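PDB 3KYA: putative phosphatase from Bacteroides thetaiotaomicron, which binds zinc ions and is probably a hydrolase, joining an IPT/TIG domain to what appears to be a six-bladed beta-propeller. Local coordinates for residues 34-39 / 78-83; 105-110 / 439-444; 242-247 / 298-303; 394-399 / 458-463; 404-407 / 411-414. All coordinates share one frame; numbering follows the deposited sequence. Where two conformers were deposited one is given.

Contact 1: 34-39 / 78-83. With EDO (1,2-ethanediol), chain E.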
# COMPACT_ATOMS: atom_id res chain seq x y z
N LEU A 34 -16.32 12.71 -9.82
CA LEU A 34 -17.52 13.25 -9.19
C LEU A 34 -18.74 13.07 -10.09
O LEU A 34 -18.71 13.39 -11.29
CB LEU A 34 -17.32 14.74 -8.87
CG LEU A 34 -18.48 15.51 -8.26
CD1 LEU A 34 -18.73 15.05 -6.82
CD2 LEU A 34 -18.18 17.02 -8.32
N LEU A 35 -19.83 12.59 -9.48
CA LEU A 35 -21.10 12.37 -10.15
C LEU A 35 -22.06 13.45 -9.69
O LEU A 35 -22.32 13.58 -8.48
CB LEU A 35 -21.64 10.97 -9.81
CG LEU A 35 -23.06 10.61 -10.27
CD1 LEU A 35 -23.23 10.78 -11.78
CD2 LEU A 35 -23.47 9.18 -9.84
N ILE A 36 -22.57 14.23 -10.64
CA ILE A 36 -23.50 15.31 -10.35
C ILE A 36 -24.88 14.98 -10.92
O ILE A 36 -25.03 14.72 -12.11
CB ILE A 36 -23.00 16.67 -10.94
CG1 ILE A 36 -21.63 17.06 -10.37
CG2 ILE A 36 -24.03 17.78 -10.67
CD1 ILE A 36 -20.91 18.15 -11.20
N TYR A 37 -25.89 14.98 -10.04
CA TYR A 37 -27.28 14.73 -10.45
C TYR A 37 -28.04 16.03 -10.64
O TYR A 37 -27.81 17.01 -9.93
CB TYR A 37 -28.02 13.93 -9.37
CG TYR A 37 -27.60 12.49 -9.22
CD1 TYR A 37 -28.10 11.52 -10.08
CD2 TYR A 37 -26.72 12.09 -8.22
CE1 TYR A 37 -27.75 10.19 -9.94
CE2 TYR A 37 -26.36 10.74 -8.07
CZ TYR A 37 -26.89 9.80 -8.94
OH TYR A 37 -26.56 8.46 -8.84
N GLY A 38 -28.97 16.02 -11.58
CA GLY A 38 -29.77 17.21 -11.85
C GLY A 38 -30.74 17.08 -13.00
O GLY A 38 -31.27 16.00 -13.27
N GLU A 39 -30.97 18.19 -13.68
CA GLU A 39 -31.90 18.23 -14.79
C GLU A 39 -31.44 19.17 -15.87
O GLU A 39 -30.82 20.18 -15.58
CB GLU A 39 -33.27 18.74 -14.32
CG GLU A 39 -33.93 17.89 -13.28
CD GLU A 39 -35.26 18.49 -12.82
OE1 GLU A 39 -35.25 19.63 -12.30
OE2 GLU A 39 -36.29 17.81 -12.97
N GLY A 78 -15.24 24.54 -3.22
CA GLY A 78 -16.18 23.45 -3.49
C GLY A 78 -17.46 23.86 -4.19
O GLY A 78 -18.36 23.03 -4.36
N GLU A 79 -17.56 25.12 -4.60
CA GLU A 79 -18.74 25.60 -5.30
C GLU A 79 -18.80 24.94 -6.67
O GLU A 79 -17.82 24.94 -7.41
CB GLU A 79 -18.73 27.12 -5.43
CG GLU A 79 -18.82 27.84 -4.10
CD GLU A 79 -18.84 29.34 -4.24
OE1 GLU A 79 -18.60 29.84 -5.37
OE2 GLU A 79 -19.09 30.03 -3.23
N ILE A 80 -19.95 24.35 -7.00
CA ILE A 80 -20.16 23.65 -8.27
C ILE A 80 -21.02 24.50 -9.19
O ILE A 80 -22.15 24.84 -8.85
CB ILE A 80 -20.81 22.28 -8.06
CG1 ILE A 80 -19.94 21.42 -7.15
CG2 ILE A 80 -21.03 21.58 -9.38
CD1 ILE A 80 -20.56 20.14 -6.70
N GLU A 81 -20.46 24.88 -10.35
CA GLU A 81 -21.17 25.72 -11.30
C GLU A 81 -21.15 25.00 -12.64
O GLU A 81 -20.11 24.46 -13.03
CB GLU A 81 -20.51 27.10 -11.38
CG GLU A 81 -21.19 28.10 -12.31
CD GLU A 81 -20.33 29.34 -12.57
OE1 GLU A 81 -20.13 30.16 -11.64
OE2 GLU A 81 -19.87 29.51 -13.72
N ILE A 82 -22.31 24.95 -13.29
CA ILE A 82 -22.46 24.28 -14.57
C ILE A 82 -23.14 25.21 -15.56
O ILE A 82 -24.07 25.93 -15.19
CB ILE A 82 -23.29 22.98 -14.45
CG1 ILE A 82 -22.59 21.97 -13.54
CG2 ILE A 82 -23.52 22.34 -15.82
CD1 ILE A 82 -23.32 20.64 -13.42
N THR A 83 -22.65 25.21 -16.79
CA THR A 83 -23.23 25.98 -17.87
C THR A 83 -23.48 25.01 -19.01
O THR A 83 -22.57 24.30 -19.44
CB THR A 83 -22.31 27.12 -18.37
OG1 THR A 83 -22.06 28.03 -17.30
CG2 THR A 83 -22.98 27.89 -19.55
C1 EDO E . -19.36 26.76 -15.42
O1 EDO E . -20.34 27.79 -15.55
C2 EDO E . -18.45 26.75 -16.64
O2 EDO E . -17.65 27.93 -16.72
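Ile36 is the wedge of this contact, its side chain entering between Ile80 and Ile82 of the facing strand. With chi1 at -60° its two branches spread apart: CG2, anti to the backbone N, meets Ile82 CD1 at 4.0 Å, while CG1 carries CD1 to within 3.9 Å of Ile80 CG2. Ile36 and Ile82 reach for each other tip to tip, whereas Ile36 and Ile80 run past each other in opposite directions. Two residues back along the strand, Leu34 CD2 touches Ile80 CD1 at 4.2 Å. The contact is wholly apolar, with no hydrogen bond between the segments, and all four side chains are buried; Ile20 and Phe23 of strand 19-28 and Val50 of strand 48-52 add to the apolar layer.

The reverse side of strand 80-83 is different in kind. There Glu81 projects away from the core, CG anti to its backbone N, and its OE2 accepts a hydrogen bond of 2.6 Å from O1 of a 1,2-ethanediol, probably picked up from the crystallisation liquor. Thr83 OG1, hydrogen-bonded to Thr92, faces the same diol.

The segment axes lie 10.7 Å apart and 59° from parallel, too distant for backbone pairing, so the strands meet through their side chains. Such packing of facing beta layers is characteristic of the immunoglobulin-like fold of IPT/TIG domains.

Contact 2: 105-110 / 439-444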
# COMPACT_ATOMS: atom_id res chain seq x y z
N MSE A 105 -0.88 17.47 -0.14
CA MSE A 105 0.49 17.95 -0.17
C MSE A 105 0.83 18.28 -1.64
O MSE A 105 0.37 17.59 -2.58
CB MSE A 105 1.45 16.88 0.37
CG MSE A 105 1.23 16.53 1.83
SE MSE A 105 1.94 17.90 3.00
CE MSE A 105 3.76 17.28 3.24
N VAL A 106 1.61 19.34 -1.83
CA VAL A 106 2.03 19.75 -3.16
C VAL A 106 3.49 20.18 -3.16
O VAL A 106 4.01 20.62 -2.13
CB VAL A 106 1.15 20.90 -3.73
CG1 VAL A 106 -0.29 20.41 -3.96
CG2 VAL A 106 1.18 22.16 -2.81
N VAL A 107 4.16 20.06 -4.31
CA VAL A 107 5.54 20.52 -4.43
C VAL A 107 5.50 22.01 -4.81
O VAL A 107 4.66 22.43 -5.59
CB VAL A 107 6.33 19.73 -5.48
CG1 VAL A 107 7.79 20.22 -5.56
CG2 VAL A 107 6.30 18.23 -5.14
N GLY A 108 6.39 22.79 -4.20
CA GLY A 108 6.52 24.23 -4.48
C GLY A 108 7.99 24.58 -4.68
O GLY A 108 8.86 23.72 -4.51
N THR A 109 8.26 25.84 -5.02
CA THR A 109 9.64 26.30 -5.20
C THR A 109 9.85 27.48 -4.26
O THR A 109 9.18 28.51 -4.40
CB THR A 109 9.94 26.68 -6.65
OG1 THR A 109 9.70 25.53 -7.50
CG2 THR A 109 11.42 27.15 -6.83
N LEU A 110 10.75 27.32 -3.29
CA LEU A 110 11.02 28.37 -2.29
C LEU A 110 11.93 29.48 -2.82
O LEU A 110 11.61 30.67 -2.71
CB LEU A 110 11.71 27.74 -1.07
CG LEU A 110 12.05 28.68 0.09
CD1 LEU A 110 10.76 29.12 0.81
CD2 LEU A 110 13.06 28.04 1.04
N GLU A 439 1.28 13.28 -10.18
CA GLU A 439 0.69 13.56 -11.49
C GLU A 439 1.35 14.70 -12.25
O GLU A 439 1.28 14.73 -13.47
CB GLU A 439 -0.81 13.89 -11.36
CG GLU A 439 -1.65 12.70 -11.01
CD GLU A 439 -1.43 11.52 -11.97
OE1 GLU A 439 -1.43 11.70 -13.19
OE2 GLU A 439 -1.24 10.41 -11.46
N VAL A 440 1.96 15.65 -11.53
CA VAL A 440 2.52 16.84 -12.17
C VAL A 440 3.96 17.19 -11.76
O VAL A 440 4.81 17.44 -12.62
CB VAL A 440 1.60 18.08 -11.90
CG1 VAL A 440 2.21 19.35 -12.49
CG2 VAL A 440 0.15 17.86 -12.45
N ALA A 441 4.20 17.25 -10.44
CA ALA A 441 5.50 17.69 -9.91
C ALA A 441 6.73 16.89 -10.43
O ALA A 441 6.68 15.66 -10.57
CB ALA A 441 5.48 17.65 -8.38
N ARG A 442 7.80 17.63 -10.71
CA ARG A 442 9.08 17.03 -11.12
C ARG A 442 10.25 17.75 -10.50
O ARG A 442 10.14 18.93 -10.16
CB ARG A 442 9.24 17.04 -12.64
CG ARG A 442 8.28 16.11 -13.34
CD ARG A 442 8.58 15.98 -14.82
NE ARG A 442 8.39 17.21 -15.57
CZ ARG A 442 8.56 17.32 -16.88
NH1 ARG A 442 8.97 16.27 -17.59
NH2 ARG A 442 8.34 18.47 -17.50
N PHE A 443 11.36 17.02 -10.37
CA PHE A 443 12.62 17.54 -9.87
C PHE A 443 13.70 17.20 -10.88
O PHE A 443 13.44 16.46 -11.84
CB PHE A 443 13.02 16.87 -8.54
CG PHE A 443 12.01 17.01 -7.41
CD1 PHE A 443 12.06 18.08 -6.53
CD2 PHE A 443 11.07 16.00 -7.16
CE1 PHE A 443 11.14 18.20 -5.47
CE2 PHE A 443 10.18 16.10 -6.11
CZ PHE A 443 10.20 17.20 -5.26
N ARG A 444 14.89 17.78 -10.70
CA ARG A 444 16.07 17.34 -11.45
C ARG A 444 16.88 16.60 -10.38
O ARG A 444 16.27 16.08 -9.42
CB ARG A 444 16.80 18.50 -12.14
CG ARG A 444 15.90 19.25 -13.13
CD ARG A 444 16.62 20.21 -14.03
NE ARG A 444 17.47 19.49 -14.98
CZ ARG A 444 18.01 20.02 -16.06
NH1 ARG A 444 17.81 21.30 -16.37
NH2 ARG A 444 18.77 19.27 -16.85
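Val107, in the extended strand 105-110, and Ala441, in an irregular loop, bring their CA atoms to 6.2 Å of each other, and no hydrogen bond joins the two segments. Their side chains close the gap. Val107 stands with CG1 anti to its backbone N (chi1 -179°), which turns the two methyls onto different partners: CG2 presses on Ala441 CB at 3.4 Å, tighter than usual van der Waals contact, and CG1 reaches Phe443 CZ at 3.9 Å. CE1 of the same ring is equally near CG1, so the valine meets the CE1-CZ end of the ring, obliquely to the ring plane, the two side chains coming from opposite directions.

Strand 105-110 comes early in the chain yet hydrogen-bonds to strand 467-473, near its end, and Val107 pairs through its backbone with Gly435. This fits the "Velcro" closure of a beta-propeller, in which a strand from the start of the propeller completes the blade built by its end. With Val107 cut back to an alanine, the space between Ala441 and Phe443 is likely to go unfilled and the ring to gain freedom to shift.

Between Ala441 and Phe443, Arg442 turns its side chain away from the strand, to salt bridges with Asp426 and Asp433. Arg469 ties both segments together from strand 467-473, its NE donating to Gly108 O and its NH1 to Arg442 O, while its side chain packs against Val107 and Phe443.

Contact 3: 242-247 / 298-303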
# COMPACT_ATOMS: atom_id res chain seq x y z
N LEU A 242 39.49 21.33 14.90
CA LEU A 242 39.56 20.02 14.26
C LEU A 242 39.32 18.98 15.35
O LEU A 242 40.02 18.98 16.37
CB LEU A 242 40.93 19.81 13.62
CG LEU A 242 41.19 18.48 12.92
CD1 LEU A 242 40.23 18.27 11.74
CD2 LEU A 242 42.65 18.38 12.47
N ILE A 243 38.33 18.11 15.15
CA ILE A 243 38.01 17.11 16.17
C ILE A 243 38.36 15.66 15.76
O ILE A 243 38.54 14.80 16.62
CB ILE A 243 36.52 17.22 16.61
CG1 ILE A 243 36.31 16.58 17.98
CG2 ILE A 243 35.60 16.62 15.56
CD1 ILE A 243 34.90 16.76 18.52
N ALA A 244 38.45 15.39 14.45
CA ALA A 244 38.81 14.06 13.96
C ALA A 244 39.46 14.14 12.59
O ALA A 244 39.03 14.90 11.72
CB ALA A 244 37.59 13.15 13.92
N ALA A 245 40.52 13.36 12.41
CA ALA A 245 41.25 13.30 11.15
C ALA A 245 41.67 11.87 10.80
O ALA A 245 42.45 11.26 11.54
CB ALA A 245 42.50 14.19 11.21
N TYR A 246 41.11 11.35 9.70
CA TYR A 246 41.56 10.08 9.13
C TYR A 246 41.74 10.34 7.63
O TYR A 246 42.87 10.60 7.18
CB TYR A 246 40.62 8.91 9.43
CG TYR A 246 41.16 7.61 8.86
CD1 TYR A 246 42.30 7.02 9.42
CD2 TYR A 246 40.58 7.01 7.76
CE1 TYR A 246 42.83 5.85 8.90
CE2 TYR A 246 41.10 5.82 7.23
CZ TYR A 246 42.23 5.26 7.80
OH TYR A 246 42.76 4.09 7.30
N LYS A 247 40.64 10.30 6.87
CA LYS A 247 40.60 10.66 5.45
C LYS A 247 39.28 10.23 4.84
O LYS A 247 38.61 9.33 5.35
CB LYS A 247 41.74 10.02 4.63
CG LYS A 247 41.73 8.50 4.58
CD LYS A 247 42.85 7.97 3.69
CE LYS A 247 42.93 6.48 3.75
NZ LYS A 247 44.00 5.91 2.87
N ASN A 298 41.35 3.74 21.03
CA ASN A 298 40.42 3.65 22.16
C ASN A 298 39.43 4.82 22.21
O ASN A 298 38.32 4.65 22.73
CB ASN A 298 41.16 3.57 23.50
CG ASN A 298 41.84 2.23 23.72
OD1 ASN A 298 41.50 1.22 23.10
ND2 ASN A 298 42.79 2.21 24.65
N THR A 299 39.81 5.99 21.70
CA THR A 299 38.95 7.19 21.70
C THR A 299 38.10 7.31 20.43
O THR A 299 36.92 7.70 20.48
CB THR A 299 39.81 8.45 21.91
OG1 THR A 299 40.69 8.63 20.79
CG2 THR A 299 40.63 8.33 23.19
N PHE A 300 38.69 7.00 19.27
CA PHE A 300 37.97 7.00 17.99
C PHE A 300 37.78 5.52 17.67
O PHE A 300 38.54 4.94 16.89
CB PHE A 300 38.75 7.68 16.88
CG PHE A 300 39.14 9.10 17.20
CD1 PHE A 300 38.27 10.15 16.94
CD2 PHE A 300 40.38 9.38 17.76
CE1 PHE A 300 38.63 11.45 17.24
CE2 PHE A 300 40.74 10.68 18.06
CZ PHE A 300 39.87 11.72 17.80
N LYS A 301 36.78 4.91 18.29
CA LYS A 301 36.58 3.46 18.17
C LYS A 301 36.03 3.02 16.81
O LYS A 301 34.96 3.47 16.41
CB LYS A 301 35.66 2.98 19.30
CG LYS A 301 35.54 1.47 19.41
CD LYS A 301 34.70 1.02 20.61
CE LYS A 301 34.46 -0.51 20.52
NZ LYS A 301 33.77 -1.10 21.71
N GLN A 302 36.76 2.13 16.13
CA GLN A 302 36.32 1.59 14.83
C GLN A 302 35.43 0.37 15.10
O GLN A 302 35.93 -0.68 15.47
CB GLN A 302 37.50 1.22 13.93
CG GLN A 302 37.10 0.60 12.58
CD GLN A 302 38.27 0.40 11.63
OE1 GLN A 302 39.21 1.20 11.58
NE2 GLN A 302 38.20 -0.66 10.83
N LEU A 303 34.13 0.51 14.90
CA LEU A 303 33.18 -0.56 15.20
C LEU A 303 33.20 -1.70 14.19
O LEU A 303 33.11 -2.87 14.57
CB LEU A 303 31.75 -0.00 15.29
CG LEU A 303 31.48 1.11 16.30
CD1 LEU A 303 30.00 1.47 16.34
CD2 LEU A 303 31.95 0.70 17.68
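Phe300 meets segment 242-247 with one end of its ring, where its CE1 and CZ atoms make the close approaches. The polar approach is to a backbone oxygen: Ile243 O lies at the ring edge, near the ring plane, 3.4 Å from CE1 and 3.6 Å from CZ. There the slightly positive ring hydrogens face the carbonyl oxygen, which also accepts a hydrogen bond from Trp289 NE1.

The apolar approach is to Ala244, whose CB touches CE1 at 3.9 Å, oblique to the ring. A first torsion of -56°, placing CG anti to the carbonyl carbon of Phe300, sends the ring across to both neighbours. The Ile243 side chain stays farther off, so this residue takes part mainly through its backbone.

As for the backbones, no hydrogen bond links the segments, and the nearest CA atoms, those of Ala244 and Phe300, are 8.2 Å apart. Within its own sheet the first strand carries a classic beta bulge, Ile243 and Ala244 both facing Val223.

The two strands are edge strands of successive four-stranded antiparallel sheets, 188-246 and 252-305, probably adjacent blades of a beta-propeller. Phe263 of strand 261-265 packs on both Ala244 and Phe300, Leu274 of strand 270-274 lies against the phenylalanine, and Val293, from the loop between helix 276-284 and strand 300-305, also covers it.

Contact 4: 394-399 / 458-463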
# COMPACT_ATOMS: atom_id res chain seq x y z
N TYR A 394 12.03 8.73 4.41
CA TYR A 394 11.93 9.37 3.10
C TYR A 394 13.33 9.80 2.69
O TYR A 394 14.07 10.29 3.52
CB TYR A 394 11.03 10.60 3.16
CG TYR A 394 9.58 10.27 3.39
CD1 TYR A 394 9.10 9.95 4.66
CD2 TYR A 394 8.68 10.28 2.34
CE1 TYR A 394 7.76 9.66 4.87
CE2 TYR A 394 7.34 9.98 2.53
CZ TYR A 394 6.89 9.66 3.79
OH TYR A 394 5.55 9.37 3.95
N PHE A 395 13.69 9.59 1.42
CA PHE A 395 15.02 9.98 0.95
C PHE A 395 14.98 10.46 -0.49
O PHE A 395 14.09 10.09 -1.26
CB PHE A 395 16.04 8.83 1.11
CG PHE A 395 15.88 7.71 0.11
CD1 PHE A 395 15.05 6.61 0.37
CD2 PHE A 395 16.58 7.74 -1.09
CE1 PHE A 395 14.93 5.57 -0.56
CE2 PHE A 395 16.47 6.71 -2.01
CZ PHE A 395 15.64 5.62 -1.74
N VAL A 396 15.93 11.33 -0.84
CA VAL A 396 16.03 11.82 -2.21
C VAL A 396 16.92 10.83 -2.99
O VAL A 396 18.04 10.54 -2.59
CB VAL A 396 16.52 13.30 -2.29
CG1 VAL A 396 15.35 14.24 -1.92
CG2 VAL A 396 17.80 13.60 -1.44
N ASP A 397 16.35 10.30 -4.07
CA ASP A 397 16.97 9.28 -4.95
C ASP A 397 17.48 10.11 -6.12
O ASP A 397 16.75 10.38 -7.07
CB ASP A 397 15.91 8.28 -5.35
CG ASP A 397 16.47 7.06 -6.07
OD1 ASP A 397 17.71 6.89 -6.10
OD2 ASP A 397 15.64 6.29 -6.60
N ARG A 398 18.75 10.49 -6.04
CA ARG A 398 19.28 11.57 -6.90
C ARG A 398 19.08 11.42 -8.39
O ARG A 398 18.53 12.33 -9.02
CB ARG A 398 20.76 11.90 -6.59
CG ARG A 398 21.21 13.20 -7.25
CD ARG A 398 22.62 13.68 -6.84
NE ARG A 398 23.64 12.70 -7.21
CZ ARG A 398 24.24 12.62 -8.40
NH1 ARG A 398 23.95 13.44 -9.40
NH2 ARG A 398 25.16 11.68 -8.58
N LEU A 399 19.51 10.30 -8.96
CA LEU A 399 19.45 10.12 -10.41
C LEU A 399 18.10 9.62 -10.90
O LEU A 399 17.92 9.41 -12.10
CB LEU A 399 20.62 9.23 -10.89
CG LEU A 399 21.99 9.92 -10.82
CD1 LEU A 399 23.12 8.97 -11.25
CD2 LEU A 399 22.03 11.21 -11.66
N PHE A 458 8.44 19.38 4.04
CA PHE A 458 9.78 19.04 3.63
C PHE A 458 10.40 20.20 2.87
O PHE A 458 9.70 20.94 2.18
CB PHE A 458 9.78 17.88 2.63
CG PHE A 458 9.26 16.56 3.16
CD1 PHE A 458 7.91 16.25 3.11
CD2 PHE A 458 10.16 15.59 3.60
CE1 PHE A 458 7.45 15.00 3.55
CE2 PHE A 458 9.71 14.35 4.04
CZ PHE A 458 8.36 14.05 4.02
N TYR A 459 11.71 20.36 3.02
CA TYR A 459 12.51 21.22 2.15
C TYR A 459 13.44 20.27 1.40
O TYR A 459 14.03 19.36 1.99
CB TYR A 459 13.32 22.26 2.91
CG TYR A 459 12.44 23.28 3.56
CD1 TYR A 459 12.04 24.41 2.86
CD2 TYR A 459 11.96 23.10 4.85
CE1 TYR A 459 11.21 25.35 3.44
CE2 TYR A 459 11.16 24.04 5.45
CZ TYR A 459 10.77 25.16 4.73
OH TYR A 459 9.95 26.10 5.30
N VAL A 460 13.57 20.49 0.10
CA VAL A 460 14.36 19.64 -0.77
C VAL A 460 15.40 20.45 -1.51
O VAL A 460 15.07 21.50 -2.06
CB VAL A 460 13.45 19.00 -1.83
CG1 VAL A 460 14.26 18.05 -2.71
CG2 VAL A 460 12.24 18.29 -1.16
N HIS A 461 16.64 19.97 -1.57
CA HIS A 461 17.66 20.63 -2.36
C HIS A 461 17.73 19.97 -3.74
O HIS A 461 18.21 18.83 -3.87
CB HIS A 461 19.02 20.61 -1.67
CG HIS A 461 20.12 21.18 -2.50
ND1 HIS A 461 21.40 20.65 -2.52
CD2 HIS A 461 20.11 22.18 -3.41
CE1 HIS A 461 22.14 21.35 -3.36
NE2 HIS A 461 21.38 22.27 -3.93
N ASP A 462 17.24 20.70 -4.74
CA ASP A 462 17.21 20.24 -6.13
C ASP A 462 18.50 20.81 -6.75
O ASP A 462 18.54 21.94 -7.24
CB ASP A 462 15.92 20.72 -6.79
CG ASP A 462 15.67 20.12 -8.16
OD1 ASP A 462 16.64 19.75 -8.85
OD2 ASP A 462 14.49 20.07 -8.55
N GLN A 463 19.55 20.00 -6.64
CA GLN A 463 20.89 20.38 -7.07
C GLN A 463 21.00 20.85 -8.51
O GLN A 463 21.62 21.88 -8.76
CB GLN A 463 21.85 19.20 -6.89
CG GLN A 463 23.30 19.50 -7.24
CD GLN A 463 24.08 18.25 -7.60
OE1 GLN A 463 23.61 17.13 -7.41
NE2 GLN A 463 25.28 18.44 -8.14
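Tyr394 offers one face of its ring to the edge of Phe458, a tilted edge-to-face pair with centroids 5.4 Å apart and planes at 59°. Phe458 CZ comes down near the rim of that face, 4.0 Å from Tyr394 CG, and the two side chains cross at about a right angle. Phe458 also meets Tyr451 and Ile471; replacing Phe458 by a leucine is likely to leave the Tyr394 face without its aromatic edge.

Two positions on, Val396 CG1 touches Val460 CG1 at 4.0 Å as the side chains slide past each other in opposite directions. Val446 packs against both valines from strand 446-452.

The segments run almost in the same direction, 11° apart, yet their nearest CA atoms, in Val396 and Val460, are 8.1 Å apart and no hydrogen bond links them. Strand 391-397 is second in the sheet that begins with 374-381, and strand 457-462 lies next to the outermost strand 446-452 of the closing sheet, so equivalent strands of two blades face each other, as in a beta-propeller.

Just past the strand, in a 3-10 turn, Arg398 meets Gln463 by its aliphatic part, CD lying 3.6 Å from OE1. The arginine chain bends at chi3, and its guanidinium, inclined 55° to the amide plane, goes to a salt bridge from NH1 to Asp445.

Contact 5: 404-407 / 411-414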
# COMPACT_ATOMS: atom_id res chain seq x y z
N ARG A 404 11.65 9.16 -2.42
CA ARG A 404 11.12 7.80 -2.20
C ARG A 404 10.77 7.64 -0.71
O ARG A 404 11.30 8.36 0.15
CB ARG A 404 12.13 6.70 -2.57
CG ARG A 404 12.84 6.80 -3.91
CD ARG A 404 12.06 6.33 -5.13
NE ARG A 404 11.78 4.89 -5.19
CZ ARG A 404 12.61 3.95 -5.64
NH1 ARG A 404 13.85 4.25 -6.02
NH2 ARG A 404 12.21 2.67 -5.67
N LYS A 405 9.89 6.67 -0.42
CA LYS A 405 9.45 6.34 0.92
C LYS A 405 9.80 4.88 1.21
O LYS A 405 9.67 4.03 0.33
CB LYS A 405 7.93 6.51 1.03
CG LYS A 405 7.33 6.13 2.39
CD LYS A 405 5.81 6.23 2.35
CE LYS A 405 5.16 5.59 3.54
NZ LYS A 405 3.66 5.53 3.39
N VAL A 406 10.26 4.62 2.43
CA VAL A 406 10.64 3.29 2.88
C VAL A 406 9.93 3.00 4.21
O VAL A 406 10.17 3.69 5.21
CB VAL A 406 12.19 3.13 3.10
CG1 VAL A 406 12.54 1.69 3.50
CG2 VAL A 406 12.99 3.54 1.85
N THR A 407 9.06 1.99 4.22
CA THR A 407 8.39 1.59 5.44
C THR A 407 9.39 0.78 6.28
O THR A 407 10.38 0.30 5.76
CB THR A 407 7.12 0.76 5.18
OG1 THR A 407 7.46 -0.47 4.52
CG2 THR A 407 6.13 1.55 4.33
N ILE A 411 9.31 -1.85 2.42
CA ILE A 411 8.60 -1.56 1.18
C ILE A 411 9.00 -0.16 0.69
O ILE A 411 8.84 0.83 1.42
CB ILE A 411 7.08 -1.67 1.33
CG1 ILE A 411 6.69 -3.10 1.74
CG2 ILE A 411 6.39 -1.32 0.02
CD1 ILE A 411 5.17 -3.37 1.74
N VAL A 412 9.54 -0.09 -0.53
CA VAL A 412 9.95 1.15 -1.14
C VAL A 412 8.92 1.61 -2.17
O VAL A 412 8.50 0.84 -3.04
CB VAL A 412 11.33 1.04 -1.81
CG1 VAL A 412 11.80 2.44 -2.32
CG2 VAL A 412 12.35 0.43 -0.85
N SER A 413 8.52 2.88 -2.06
CA SER A 413 7.58 3.49 -2.99
C SER A 413 8.10 4.87 -3.43
O SER A 413 9.18 5.31 -2.99
CB SER A 413 6.20 3.63 -2.33
OG SER A 413 6.26 4.43 -1.17
N THR A 414 7.37 5.52 -4.34
CA THR A 414 7.75 6.84 -4.82
C THR A 414 6.73 7.81 -4.24
O THR A 414 5.53 7.65 -4.45
CB THR A 414 7.79 6.91 -6.35
OG1 THR A 414 8.79 6.00 -6.83
CG2 THR A 414 8.15 8.31 -6.82
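Arg404 folds back over the neighbouring strand, bent at both chi2 (-80°) and chi3 (-67°), and has more of its surface buried here than any other residue. Val412 CG1 sits over one face of its guanidinium, 3.4 Å from NH2. At the group's edge NE makes a weak hydrogen bond of 3.4 Å to Ser413 O, an oxygen already held by Lys405 N at 3.0 Å. The strong charge partners lie beyond the two strands: Asp363 takes NH2 and Asp397 takes NH1, so this buried cation is met by two carboxylates.

Val412 also leans on Val406, CG2 to CG2 at 4.2 Å, the two side chains side by side and pointing the same way on the face that carries Arg404. They form an antiparallel non-hydrogen-bonded pair, next to the hydrogen-bonded pair Lys405 and Ser413, whose second bond runs from Ser413 N to Lys405 O. This is a beta hairpin, strands 402-406 and 412-415, forming the last two strands of one four-stranded sheet, probably a propeller blade.

Ile411, at the exposed turn end, is gripped twice by Thr407. Its O accepts from Thr407 N at 3.0 Å, and its N donates to Thr407 OG1 at 3.1 Å; a chi1 of 63° sets that hydroxyl between the threonine N and carbonyl carbon, where it also lies 3.4 Å from Ile411 CB.

Contact 1 stands apart in the IPT/TIG domain, its centre about 67 Å from that of contact 3, which lies on the opposite side of the chain's centre. The other four belong to what is probably a six-bladed propeller. Contacts 3 and 4 each join separate sheets, contact 5 lies within one sheet, and contact 2 lies where the early strand 105-110 joins the final sheet. Contacts 3 and 5 are nested in the long loop closed by contact 2, whereas contact 4 crosses it. Contacts 2, 4 and 5 form a cluster, contact 4 touching both others: Arg444 N probably hydrogen-bonds to Asp462, contacts 4 and 5 share one sheet, and contact 4 ties it to the closing one.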